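Local structure of acireductone dioxygenase (Bacillus anthracis, 4QGL) at residues I8-H11 with R16-N19; K66-V71 with I161-T166; I83-S88 with E94-F99; F120-K125 with F130-E135. The protein probably catalyses the metal-dependent reaction of acireductone with oxygen in methionine salvage, with products that depend on whether iron or nickel is bound. One frame throughout, in Å; residues are numbered along the deposited sequence.

Contacts 1 and 4 lie within one antiparallel sheet of a cupin fold; contacts 2 and 3 each set a helix against a strand of the other. Contacts 1 and 4 touch, with centres about 9 Å apart, because strands 7-10 and 129-134 are neighbours; Arg9 NH1 meets Asp131 OD2 at 2.8 Å. Contacts 2 and 3 share neighbouring strands 158-164 and 79-85, and meet where Arg162 CD packs on Ile83 CG1. Contacts 1 and 2 lie on opposite sides of the chain's centre. The cadmium-binding site of His103, His105, Glu109 and His148 is closest to contact 4: nearest side-chain atoms of Phe120 and Glu109 are about 3 Å apart. Glu135 of contact 4 binds another cadmium.

Contact 1. Residues I8-H11 with R16-N19; sequences IRIH and RIEN
Ile8 and Ile17 face each other as an antiparallel hydrogen-bonded pair. Ile8 N donates to Ile17 O at 3.3 Å in a nearly straight bond. Ile17 N returns a bond to Ile8 O at 3.0 Å. The next pair, Arg9 with Arg16, is non-hydrogen-bonded. Its side chains leave the sheet on the face opposite to Ile8 and Ile17.

Arg16 makes the longer run of contacts. Its CB lies near the backbone of the partner strand, 4.0 Å from Ile8 O. Its CG then meets Arg9 CG at 3.9 Å, methylene against methylene. A bend at chi3 (84°) turns the chain back, and NH1 comes to 3.6 Å from Arg9 CG at an oblique approach. At the tip, NH2 forms a salt bridge with Glu133 and a hydrogen bond with Gln7. The guanidinium planes of Arg9 and Arg16 are nearly coplanar, 18° apart. Their like charges are probably offset by acids of strand 129-134, since Arg9 NH1 is paired with Asp131 as Arg16 NH2 is with Glu133.

The other face is apolar. Ile10 CD1 touches Ile17 CD1 at 3.7 Å, and Ile8 CG2 approaches the same methyl more loosely, at 4.3 Å. Phe26 of helix 20-29 packs on both Ile8 and Ile17. One face of the ladder is therefore charged and the other greasy. This is a short beta hairpin at the margin of a cupin sheet, with strand 16-17 outermost and strand 7-10 joining it to strand 129-134.

Contact 2. Residues K66-V71 with I161-T166; sequences KEIADV and IRIFVT
The axes of helix 66-71 and strand 161-164 pass 10.7 Å apart, with chain directions 26° from parallel. Ile68 and Val71 of the helix face Ile161 and Ile163 of the strand. The residues nearest by backbone are Ile68 and Ile163, with their CA atoms 8.2 Å apart.

Ile163 CD1 makes two of the three close contacts. Its chi2 is 177°, which extends the chain and pushes CD1 out toward the helix. There CD1 touches two side chains from successive turns. Val71 CG1 lies 3.8 Å from Ile163 CD1, and Ile68 CG2 lies 4.0 Å from it. Val71 turns CG1 to a site between its backbone N and carbonyl carbon (chi1 76°), and this is the branch that meets the strand. Ile68 uses both of its arms. While CG2 faces Ile163, its CD1 approaches Ile161 CD1 at a looser 4.4 Å.

Leu61 of helix 54-63 touches both Ile68 and Ile161. Within the sheet, Ile163 also touches Val110 and Ile161 touches Phe112, both of the adjacent strand 109-113. The Ile163 side chain is about 7 Å from that of Arg111, a residue predicted to matter for forming the substrate dianion.

Polar groups of the helix lie elsewhere. Lys66 NZ forms a salt bridge with Asp70 OD1 at 2.9 Å, one helical turn along, and it meets the syn side of the carboxylate. Glu67 pairs with Lys41.

The closest approaches are all between methyl groups, and all four residues are buried. Between these two segments the hold is therefore apolar burial and fit, without directed bonds.

Contact 3. Residues I83-S88 with E94-F99; sequences ISLSNS and ELLINF
Leu85 and Leu95 meet tip to tip, and this is the closer part of the contact. Leu95 CD1 sits against the forked end of Leu85, 3.9 Å from Leu85 CD2 and 4.1 Å from Leu85 CD1. The Leu95 side chain reaches across because its CG is anti to the backbone N (chi1 177°). Leu96 adds a slacker contact from the same helix. It starts off to one side, but its end bends in, and Leu96 CD2 comes to 4.2 Å from Leu85 CD1. The two backbones stay well apart, with the CA atoms of Leu85 and Leu96 9.5 Å from each other.

Beyond these leucines the segments diverge. Asn87, Ser88 and Glu94 are exposed and do not meet across the contact. The turn after the strand has its own polar links instead. Ser86 OG and Ser88 OG share a hydrogen bond of 3.2 Å, and Ser86 N bonds to Thr89 OG1.

Leu96 is buried partly by Leu152 and Arg156. Leu85 lies at the end of strand 79-85, and its backbone bonds to Val158 of strand 158-164. Helix 92-96 follows soon after. The leucines join this helix to the end of strand 79-85, an outermost strand of its sheet, while a backbone bond from Phe99 to Phe150 of strand 148-151 ties the following residues to the other cupin sheet.

Contact 4. Residues F120-K125 with F130-E135; sequences FAIEGK and FDVELE. With CD (cadmium ion), chain C.
Phe120 and Val132 form one antiparallel hydrogen-bonded pair, and Ile122 and Phe130 form the next. Phe120 N bonds to Val132 O at 3.0 Å, and Val132 N to Phe120 O at 2.8 Å. Ile122 N bonds to Phe130 O at 2.8 Å, and Phe130 N to Ile122 O at 2.8 Å. Ala121 and Asp131 lie between them as a non-hydrogen-bonded pair.

The Phe130 ring folds over the opposite strand. Its chi1 of 63° puts CG in the crowded position between backbone N and carbonyl carbon. Ile122 CB then makes a CH-pi contact over the ring face, 4.2 Å from the centroid and 27° off the normal. Gly124 CA lies at the ring edge. Farther along the same face of the sheet, Ile122 CD1 touches Val132 CG2. The last cross-strand contact is Leu134 CD1, at the edge of the Phe120 ring.

Residues outside the hairpin pack around this shell. Phe26 meets the Phe130 ring edge-to-face. His11 NE2 hydrogen-bonds to Asp131 OD1. Glu135 binds a cadmium ion with both oxygens, OE1 at 2.4 Å and OE2 at 2.3 Å; Gly1 and His117 also bind this ion.

Phe120 also contacts Glu109 and His148, ligands of the cadmium in the predicted iron or nickel site. The hairpin is central in its sheet: strand 129-134 borders 7-10, strand 116-123 borders 148-151, and helix 20-29 packs on Phe130 and Val132.

Contact 1. Residues I8-H11 with R16-N19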
loop_
_atom_site.group_PDB
_atom_site.type_symbol
_atom_site.label_atom_id
_atom_site.label_comp_id
_atom_site.label_asym_id
_atom_site.label_seq_id
_atom_site.Cartn_x
_atom_site.Cartn_y
_atom_site.Cartn_z
ATOM N N ILE A 8 0.312 4.475 12.713
ATOM C CA ILE A 8 -0.880 5.249 12.485
ATOM C C ILE A 8 -0.757 6.588 13.139
ATOM O O ILE A 8 -0.298 6.679 14.251
ATOM C CB ILE A 8 -2.116 4.550 13.056
ATOM C CG1 ILE A 8 -2.372 3.269 12.271
ATOM C CG2 ILE A 8 -3.334 5.471 13.004
ATOM C CD1 ILE A 8 -3.025 2.243 13.118
ATOM N N ARG A 9 -1.185 7.611 12.410
ATOM C CA ARG A 9 -1.356 8.965 12.915
ATOM C C ARG A 9 -2.811 9.401 12.752
ATOM O O ARG A 9 -3.311 9.455 11.651
ATOM C CB ARG A 9 -0.458 9.914 12.140
ATOM C CG ARG A 9 0.003 11.114 12.938
ATOM C CD ARG A 9 -0.734 12.367 12.546
ATOM N NE ARG A 9 -0.643 12.573 11.111
ATOM C CZ ARG A 9 -1.410 13.405 10.408
ATOM N NH1 ARG A 9 -1.260 13.467 9.084
ATOM N NH2 ARG A 9 -2.330 14.175 11.012
ATOM N N ILE A 10 -3.488 9.688 13.852
ATOM C CA ILE A 10 -4.879 10.095 13.809
ATOM C C ILE A 10 -4.934 11.578 13.531
ATOM O O ILE A 10 -4.168 12.312 14.097
ATOM C CB ILE A 10 -5.605 9.718 15.112
ATOM C CG1 ILE A 10 -5.625 8.190 15.255
ATOM C CG2 ILE A 10 -7.039 10.220 15.128
ATOM C CD1 ILE A 10 -4.840 7.736 16.459
ATOM N N HIS A 11 -5.843 12.002 12.656
ATOM C CA HIS A 11 -5.785 13.347 12.022
ATOM C C HIS A 11 -6.050 14.598 12.827
ATOM O O HIS A 11 -5.274 15.555 12.752
ATOM C CB HIS A 11 -6.675 13.414 10.791
ATOM C CG HIS A 11 -5.989 12.928 9.576
ATOM N ND1 HIS A 11 -6.181 13.492 8.342
ATOM C CD2 HIS A 11 -5.055 11.965 9.414
ATOM C CE1 HIS A 11 -5.424 12.871 7.455
ATOM N NE2 HIS A 11 -4.733 11.937 8.082
ATOM N N ARG A 16 -0.371 9.358 17.889
ATOM C CA ARG A 16 0.302 8.262 17.200
ATOM C C ARG A 16 0.171 6.867 17.893
ATOM O O ARG A 16 0.400 6.723 19.087
ATOM C CB ARG A 16 1.797 8.609 17.034
ATOM C CG ARG A 16 2.097 9.604 15.916
ATOM C CD ARG A 16 3.597 9.843 15.710
ATOM N NE ARG A 16 4.231 8.833 14.852
ATOM C CZ ARG A 16 4.049 8.721 13.528
ATOM N NH1 ARG A 16 3.252 9.542 12.861
ATOM N NH2 ARG A 16 4.644 7.759 12.853
ATOM N N ILE A 17 -0.164 5.839 17.123
ATOM C CA ILE A 17 -0.097 4.470 17.621
ATOM C C ILE A 17 1.083 3.762 16.953
ATOM O O ILE A 17 1.121 3.617 15.744
ATOM C CB ILE A 17 -1.394 3.699 17.337
ATOM C CG1 ILE A 17 -2.592 4.423 17.912
ATOM C CG2 ILE A 17 -1.363 2.304 17.927
ATOM C CD1 ILE A 17 -3.825 4.193 17.073
ATOM N N GLU A 18 2.039 3.313 17.753
ATOM C CA GLU A 18 3.258 2.701 17.231
ATOM C C GLU A 18 3.500 1.256 17.675
ATOM O O GLU A 18 4.263 0.559 17.048
ATOM C CB GLU A 18 4.462 3.550 17.645
ATOM C CG GLU A 18 4.480 4.951 17.065
ATOM C CD GLU A 18 5.491 5.844 17.762
ATOM O OE1 GLU A 18 6.489 6.244 17.145
ATOM O OE2 GLU A 18 5.300 6.147 18.949
ATOM N N ASN A 19 2.875 0.814 18.755
ATOM C CA ASN A 19 3.009 -0.567 19.225
ATOM C C ASN A 19 2.420 -1.580 18.229
ATOM O O ASN A 19 1.363 -1.339 17.662
ATOM C CB ASN A 19 2.338 -0.672 20.599
ATOM C CG ASN A 19 2.345 -2.087 21.170
ATOM O OD1 ASN A 19 1.519 -2.918 20.815
ATOM N ND2 ASN A 19 3.251 -2.347 22.094
#

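Contact 2. Residues K66-V71 with I161-T166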
loop_
_atom_site.group_PDB
_atom_site.type_symbol
_atom_site.label_atom_id
_atom_site.label_comp_id
_atom_site.label_asym_id
_atom_site.label_seq_id
_atom_site.Cartn_x
_atom_site.Cartn_y
_atom_site.Cartn_z
ATOM N N LYS A 66 3.914 -17.107 -2.927
ATOM C CA LYS A 66 3.154 -17.821 -1.896
ATOM C C LYS A 66 2.274 -16.851 -1.110
ATOM O O LYS A 66 1.085 -17.074 -0.911
ATOM C CB LYS A 66 4.115 -18.564 -0.960
ATOM C CG LYS A 66 3.476 -19.185 0.256
ATOM C CD LYS A 66 2.391 -20.172 -0.106
ATOM C CE LYS A 66 2.006 -20.990 1.119
ATOM N NZ LYS A 66 0.653 -21.568 0.947
ATOM N N GLU A 67 2.863 -15.764 -0.681
ATOM C CA GLU A 67 2.115 -14.794 0.099
ATOM C C GLU A 67 1.001 -14.224 -0.715
ATOM O O GLU A 67 -0.052 -13.981 -0.198
ATOM C CB GLU A 67 2.987 -13.660 0.583
ATOM C CG GLU A 67 3.955 -14.052 1.672
ATOM C CD GLU A 67 5.242 -14.629 1.121
ATOM O OE1 GLU A 67 5.253 -15.244 0.062
ATOM O OE2 GLU A 67 6.289 -14.434 1.731
ATOM N N ILE A 68 1.237 -14.027 -1.997
ATOM C CA ILE A 68 0.200 -13.572 -2.921
ATOM C C ILE A 68 -0.907 -14.609 -3.123
ATOM O O ILE A 68 -2.080 -14.271 -3.089
ATOM C CB ILE A 68 0.792 -13.207 -4.285
ATOM C CG1 ILE A 68 1.916 -12.194 -4.090
ATOM C CG2 ILE A 68 -0.257 -12.575 -5.170
ATOM C CD1 ILE A 68 2.516 -11.610 -5.352
ATOM N N ALA A 69 -0.548 -15.856 -3.304
ATOM C CA ALA A 69 -1.559 -16.881 -3.439
ATOM C C ALA A 69 -2.483 -16.923 -2.231
ATOM O O ALA A 69 -3.683 -17.094 -2.374
ATOM C CB ALA A 69 -0.913 -18.257 -3.644
ATOM N N ASP A 70 -1.907 -16.797 -1.045
ATOM C CA ASP A 70 -2.669 -16.924 0.201
ATOM C C ASP A 70 -3.661 -15.787 0.369
ATOM O O ASP A 70 -4.813 -16.012 0.689
ATOM C CB ASP A 70 -1.738 -16.997 1.418
ATOM C CG ASP A 70 -0.911 -18.315 1.479
ATOM O OD1 ASP A 70 -1.234 -19.338 0.798
ATOM O OD2 ASP A 70 0.086 -18.309 2.247
ATOM N N VAL A 71 -3.186 -14.575 0.144
ATOM C CA VAL A 71 -4.020 -13.377 0.194
ATOM C C VAL A 71 -5.023 -13.306 -0.994
ATOM O O VAL A 71 -6.153 -12.846 -0.830
ATOM C CB VAL A 71 -3.159 -12.079 0.365
ATOM C CG1 VAL A 71 -2.455 -11.651 -0.916
ATOM C CG2 VAL A 71 -4.001 -10.936 0.880
ATOM N N ILE A 161 3.607 -3.893 -5.253
ATOM C CA ILE A 161 2.822 -4.860 -5.963
ATOM C C ILE A 161 1.356 -4.493 -5.771
ATOM O O ILE A 161 0.934 -4.259 -4.665
ATOM C CB ILE A 161 3.062 -6.282 -5.431
ATOM C CG1 ILE A 161 4.539 -6.625 -5.501
ATOM C CG2 ILE A 161 2.284 -7.258 -6.269
ATOM C CD1 ILE A 161 4.901 -7.916 -4.789
ATOM N N ARG A 162 0.580 -4.447 -6.843
ATOM C CA ARG A 162 -0.825 -4.213 -6.723
ATOM C C ARG A 162 -1.556 -5.499 -6.997
ATOM O O ARG A 162 -1.308 -6.167 -8.012
ATOM C CB ARG A 162 -1.271 -3.192 -7.733
ATOM C CG ARG A 162 -0.285 -2.070 -7.911
ATOM C CD ARG A 162 -0.233 -1.747 -9.376
ATOM N NE ARG A 162 -1.178 -0.696 -9.724
ATOM C CZ ARG A 162 -1.572 -0.430 -10.961
ATOM N NH1 ARG A 162 -2.427 0.548 -11.169
ATOM N NH2 ARG A 162 -1.119 -1.135 -11.989
ATOM N N ILE A 163 -2.465 -5.844 -6.096
ATOM C CA ILE A 163 -3.313 -6.993 -6.301
ATOM C C ILE A 163 -4.733 -6.479 -6.513
ATOM O O ILE A 163 -5.188 -5.639 -5.800
ATOM C CB ILE A 163 -3.207 -7.958 -5.104
ATOM C CG1 ILE A 163 -1.732 -8.271 -4.821
ATOM C CG2 ILE A 163 -3.941 -9.263 -5.384
ATOM C CD1 ILE A 163 -1.510 -9.155 -3.606
ATOM N N PHE A 164 -5.413 -6.962 -7.526
ATOM C CA PHE A 164 -6.742 -6.503 -7.828
ATOM C C PHE A 164 -7.663 -7.662 -8.193
ATOM O O PHE A 164 -7.213 -8.769 -8.502
ATOM C CB PHE A 164 -6.693 -5.485 -8.964
ATOM C CG PHE A 164 -5.585 -5.711 -9.960
ATOM C CD1 PHE A 164 -4.294 -5.315 -9.683
ATOM C CD2 PHE A 164 -5.844 -6.265 -11.210
ATOM C CE1 PHE A 164 -3.277 -5.507 -10.605
ATOM C CE2 PHE A 164 -4.829 -6.443 -12.146
ATOM C CZ PHE A 164 -3.544 -6.073 -11.834
ATOM N N VAL A 165 -8.957 -7.393 -8.132
ATOM C CA VAL A 165 -9.996 -8.284 -8.676
ATOM C C VAL A 165 -10.118 -8.204 -10.201
ATOM O O VAL A 165 -10.091 -9.222 -10.906
ATOM C CB VAL A 165 -11.369 -7.931 -8.099
ATOM C CG1 VAL A 165 -12.477 -8.560 -8.916
ATOM C CG2 VAL A 165 -11.442 -8.353 -6.634
ATOM N N THR A 166 -10.306 -6.998 -10.708
ATOM C CA THR A 166 -10.363 -6.770 -12.151
ATOM C C THR A 166 -9.610 -5.497 -12.414
ATOM O O THR A 166 -9.424 -4.682 -11.488
ATOM C CB THR A 166 -11.810 -6.569 -12.628
ATOM O OG1 THR A 166 -12.483 -5.643 -11.749
ATOM C CG2 THR A 166 -12.561 -7.895 -12.615
#

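Contact 3. Residues I83-S88 with E94-F99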
loop_
_atom_site.group_PDB
_atom_site.type_symbol
_atom_site.label_atom_id
_atom_site.label_comp_id
_atom_site.label_asym_id
_atom_site.label_seq_id
_atom_site.Cartn_x
_atom_site.Cartn_y
_atom_site.Cartn_z
ATOM N N ILE A 83 4.269 -1.722 -9.924
ATOM C CA ILE A 83 4.489 -0.358 -10.367
ATOM C C ILE A 83 5.595 0.326 -9.557
ATOM O O ILE A 83 5.837 -0.006 -8.412
ATOM C CB ILE A 83 3.163 0.436 -10.397
ATOM C CG1 ILE A 83 2.389 0.329 -9.088
ATOM C CG2 ILE A 83 2.274 -0.130 -11.501
ATOM C CD1 ILE A 83 2.646 1.455 -8.143
ATOM N N SER A 84 6.296 1.249 -10.192
ATOM C CA SER A 84 7.180 2.144 -9.462
ATOM C C SER A 84 7.003 3.606 -9.843
ATOM O O SER A 84 6.774 3.919 -10.987
ATOM C CB SER A 84 8.623 1.725 -9.626
ATOM O OG SER A 84 9.099 2.065 -10.897
ATOM N N LEU A 85 7.112 4.480 -8.837
ATOM C CA LEU A 85 7.012 5.936 -8.972
ATOM C C LEU A 85 8.232 6.551 -8.357
ATOM O O LEU A 85 8.699 6.073 -7.339
ATOM C CB LEU A 85 5.784 6.456 -8.239
ATOM C CG LEU A 85 4.441 6.011 -8.825
ATOM C CD1 LEU A 85 3.296 6.406 -7.923
ATOM C CD2 LEU A 85 4.233 6.585 -10.204
ATOM N N SER A 86 8.766 7.594 -8.992
ATOM C CA SER A 86 9.913 8.346 -8.461
ATOM C C SER A 86 9.961 9.738 -9.105
ATOM O O SER A 86 9.172 10.021 -9.997
ATOM C CB SER A 86 11.227 7.587 -8.659
ATOM O OG SER A 86 11.444 7.264 -10.015
ATOM N N ASN A 87 10.846 10.613 -8.622
ATOM C CA ASN A 87 10.924 12.014 -9.099
ATOM C C ASN A 87 11.157 12.082 -10.596
ATOM O O ASN A 87 10.667 12.984 -11.266
ATOM C CB ASN A 87 12.056 12.800 -8.397
ATOM C CG ASN A 87 11.556 13.685 -7.256
ATOM O OD1 ASN A 87 10.351 13.849 -7.025
ATOM N ND2 ASN A 87 12.493 14.268 -6.536
ATOM N N SER A 88 11.921 11.115 -11.093
ATOM C CA SER A 88 12.252 10.963 -12.506
ATOM C C SER A 88 11.069 10.575 -13.440
ATOM O O SER A 88 11.066 10.935 -14.624
ATOM C CB SER A 88 13.376 9.920 -12.601
ATOM O OG SER A 88 13.537 9.243 -11.351
ATOM N N GLU A 94 1.050 15.076 -12.507
ATOM C CA GLU A 94 -0.228 14.955 -13.160
ATOM C C GLU A 94 -0.822 13.552 -12.997
ATOM O O GLU A 94 -1.934 13.315 -13.415
ATOM C CB GLU A 94 -0.059 15.303 -14.632
ATOM C CG GLU A 94 0.322 16.768 -14.881
ATOM C CD GLU A 94 1.823 17.024 -15.035
ATOM O OE1 GLU A 94 2.638 16.220 -14.537
ATOM O OE2 GLU A 94 2.191 18.051 -15.656
ATOM N N LEU A 95 -0.074 12.638 -12.384
ATOM C CA LEU A 95 -0.548 11.292 -12.075
ATOM C C LEU A 95 -1.099 11.229 -10.645
ATOM O O LEU A 95 -2.233 10.850 -10.421
ATOM C CB LEU A 95 0.624 10.313 -12.277
ATOM C CG LEU A 95 0.522 8.816 -11.983
ATOM C CD1 LEU A 95 0.894 8.516 -10.537
ATOM C CD2 LEU A 95 -0.860 8.251 -12.305
ATOM N N LEU A 96 -0.267 11.660 -9.709
ATOM C CA LEU A 96 -0.525 11.670 -8.262
ATOM C C LEU A 96 -1.747 12.451 -7.799
ATOM O O LEU A 96 -2.402 12.096 -6.814
ATOM C CB LEU A 96 0.681 12.287 -7.570
ATOM C CG LEU A 96 1.937 11.423 -7.591
ATOM C CD1 LEU A 96 3.107 12.258 -7.102
ATOM C CD2 LEU A 96 1.769 10.162 -6.756
ATOM N N ILE A 97 -2.035 13.524 -8.509
ATOM C CA ILE A 97 -3.208 14.343 -8.227
ATOM C C ILE A 97 -4.517 13.550 -8.421
ATOM O O ILE A 97 -5.596 13.945 -7.977
ATOM C CB ILE A 97 -3.167 15.651 -9.071
ATOM C CG1 ILE A 97 -4.208 16.675 -8.566
ATOM C CG2 ILE A 97 -3.290 15.349 -10.571
ATOM C CD1 ILE A 97 -4.096 17.041 -7.080
ATOM N N ASN A 98 -4.421 12.408 -9.073
ATOM C CA ASN A 98 -5.552 11.496 -9.100
ATOM C C ASN A 98 -5.740 10.697 -7.814
ATOM O O ASN A 98 -6.855 10.293 -7.509
ATOM C CB ASN A 98 -5.476 10.595 -10.328
ATOM C CG ASN A 98 -5.561 11.394 -11.609
ATOM O OD1 ASN A 98 -6.355 12.342 -11.714
ATOM N ND2 ASN A 98 -4.732 11.038 -12.585
ATOM N N PHE A 99 -4.686 10.452 -7.048
ATOM C CA PHE A 99 -4.869 9.616 -5.862
ATOM C C PHE A 99 -4.685 10.390 -4.585
ATOM O O PHE A 99 -5.020 9.925 -3.503
ATOM C CB PHE A 99 -4.041 8.354 -5.995
ATOM C CG PHE A 99 -4.336 7.628 -7.267
ATOM C CD1 PHE A 99 -5.627 7.130 -7.509
ATOM C CD2 PHE A 99 -3.390 7.525 -8.269
ATOM C CE1 PHE A 99 -5.953 6.492 -8.705
ATOM C CE2 PHE A 99 -3.708 6.890 -9.471
ATOM C CZ PHE A 99 -4.986 6.366 -9.683
#

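Contact 4. Residues F120-K125 with F130-E135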
loop_
_atom_site.group_PDB
_atom_site.type_symbol
_atom_site.label_atom_id
_atom_site.label_comp_id
_atom_site.label_asym_id
_atom_site.label_seq_id
_atom_site.Cartn_x
_atom_site.Cartn_y
_atom_site.Cartn_z
ATOM N N PHE A 120 -1.341 5.967 3.226
ATOM C CA PHE A 120 -2.760 5.961 2.956
ATOM C C PHE A 120 -3.514 6.701 4.026
ATOM O O PHE A 120 -3.317 6.454 5.208
ATOM C CB PHE A 120 -3.296 4.554 2.903
ATOM C CG PHE A 120 -3.207 3.950 1.531
ATOM C CD1 PHE A 120 -4.114 4.314 0.564
ATOM C CD2 PHE A 120 -2.221 3.022 1.204
ATOM C CE1 PHE A 120 -4.035 3.790 -0.701
ATOM C CE2 PHE A 120 -2.144 2.498 -0.062
ATOM C CZ PHE A 120 -3.055 2.885 -1.011
ATOM N N ALA A 121 -4.416 7.584 3.614
ATOM C CA ALA A 121 -5.234 8.339 4.563
ATOM C C ALA A 121 -6.663 7.825 4.486
ATOM O O ALA A 121 -7.336 8.028 3.477
ATOM C CB ALA A 121 -5.192 9.845 4.241
ATOM N N ILE A 122 -7.147 7.213 5.564
ATOM C CA ILE A 122 -8.414 6.484 5.512
ATOM C C ILE A 122 -9.402 7.078 6.493
ATOM O O ILE A 122 -9.061 7.406 7.646
ATOM C CB ILE A 122 -8.199 4.975 5.754
ATOM C CG1 ILE A 122 -7.281 4.410 4.678
ATOM C CG2 ILE A 122 -9.521 4.220 5.669
ATOM C CD1 ILE A 122 -6.394 3.277 5.152
ATOM N N GLU A 123 -10.622 7.258 6.002
ATOM C CA GLU A 123 -11.706 7.796 6.814
ATOM C C GLU A 123 -12.158 6.650 7.680
ATOM O O GLU A 123 -12.629 5.642 7.171
ATOM C CB GLU A 123 -12.860 8.302 5.948
ATOM C CG GLU A 123 -14.019 8.922 6.705
ATOM C CD GLU A 123 -15.083 9.502 5.753
ATOM O OE1 GLU A 123 -15.660 8.721 4.949
ATOM O OE2 GLU A 123 -15.350 10.747 5.771
ATOM N N GLY A 124 -11.991 6.808 8.986
ATOM C CA GLY A 124 -12.418 5.800 9.942
ATOM C C GLY A 124 -13.916 5.771 10.097
ATOM O O GLY A 124 -14.614 6.735 9.795
ATOM N N LYS A 125 -14.398 4.668 10.631
ATOM C CA LYS A 125 -15.821 4.456 10.799
ATOM C C LYS A 125 -16.503 5.440 11.724
ATOM O O LYS A 125 -17.710 5.581 11.663
ATOM C CB LYS A 125 -16.068 3.035 11.299
ATOM C CG LYS A 125 -15.546 2.729 12.689
ATOM C CD LYS A 125 -15.966 1.321 13.048
ATOM C CE LYS A 125 -14.960 0.603 13.919
ATOM N NZ LYS A 125 -15.658 -0.364 14.830
ATOM N N PHE A 130 -7.380 8.747 9.482
ATOM C CA PHE A 130 -6.121 8.351 10.054
ATOM C C PHE A 130 -5.176 7.995 8.918
ATOM O O PHE A 130 -5.611 7.715 7.808
ATOM C CB PHE A 130 -6.304 7.196 11.032
ATOM C CG PHE A 130 -6.832 5.932 10.401
ATOM C CD1 PHE A 130 -8.191 5.631 10.455
ATOM C CD2 PHE A 130 -5.977 5.050 9.768
ATOM C CE1 PHE A 130 -8.687 4.496 9.865
ATOM C CE2 PHE A 130 -6.468 3.883 9.204
ATOM C CZ PHE A 130 -7.823 3.617 9.240
ATOM N N ASP A 131 -3.881 8.087 9.188
ATOM C CA ASP A 131 -2.849 7.740 8.227
ATOM C C ASP A 131 -2.420 6.337 8.540
ATOM O O ASP A 131 -2.342 5.960 9.684
ATOM C CB ASP A 131 -1.587 8.604 8.409
ATOM C CG ASP A 131 -1.717 10.015 7.865
ATOM O OD1 ASP A 131 -2.681 10.312 7.125
ATOM O OD2 ASP A 131 -0.815 10.825 8.195
ATOM N N VAL A 132 -2.108 5.569 7.528
ATOM C CA VAL A 132 -1.277 4.440 7.727
ATOM C C VAL A 132 -0.040 4.754 6.949
ATOM O O VAL A 132 -0.095 5.003 5.737
ATOM C CB VAL A 132 -1.916 3.131 7.221
ATOM C CG1 VAL A 132 -1.099 1.947 7.689
ATOM C CG2 VAL A 132 -3.331 3.024 7.752
ATOM N N GLU A 133 1.081 4.732 7.643
ATOM C CA GLU A 133 2.364 4.964 7.010
ATOM C C GLU A 133 3.078 3.645 6.846
ATOM O O GLU A 133 3.313 2.933 7.823
ATOM C CB GLU A 133 3.213 5.874 7.870
ATOM C CG GLU A 133 2.515 7.158 8.301
ATOM C CD GLU A 133 3.287 7.823 9.422
ATOM O OE1 GLU A 133 4.142 7.144 10.027
ATOM O OE2 GLU A 133 3.070 9.015 9.736
ATOM N N LEU A 134 3.467 3.358 5.618
ATOM C CA LEU A 134 3.875 2.020 5.286
ATOM C C LEU A 134 5.369 1.888 5.093
ATOM O O LEU A 134 5.989 2.764 4.493
ATOM C CB LEU A 134 3.174 1.599 3.991
ATOM C CG LEU A 134 1.657 1.701 4.000
ATOM C CD1 LEU A 134 1.132 1.354 2.631
ATOM C CD2 LEU A 134 1.048 0.793 5.043
ATOM N N GLU A 135 5.935 0.777 5.571
ATOM C CA GLU A 135 7.346 0.477 5.350
ATOM C C GLU A 135 7.456 -0.740 4.464
ATOM O O GLU A 135 6.510 -1.517 4.328
ATOM C CB GLU A 135 8.046 0.244 6.679
ATOM C CG GLU A 135 8.129 1.489 7.572
ATOM C CD GLU A 135 9.342 2.313 7.242
ATOM O OE1 GLU A 135 10.087 1.825 6.393
ATOM O OE2 GLU A 135 9.571 3.405 7.795
HETATM CD CD CD C . 11.456 3.765 6.507
#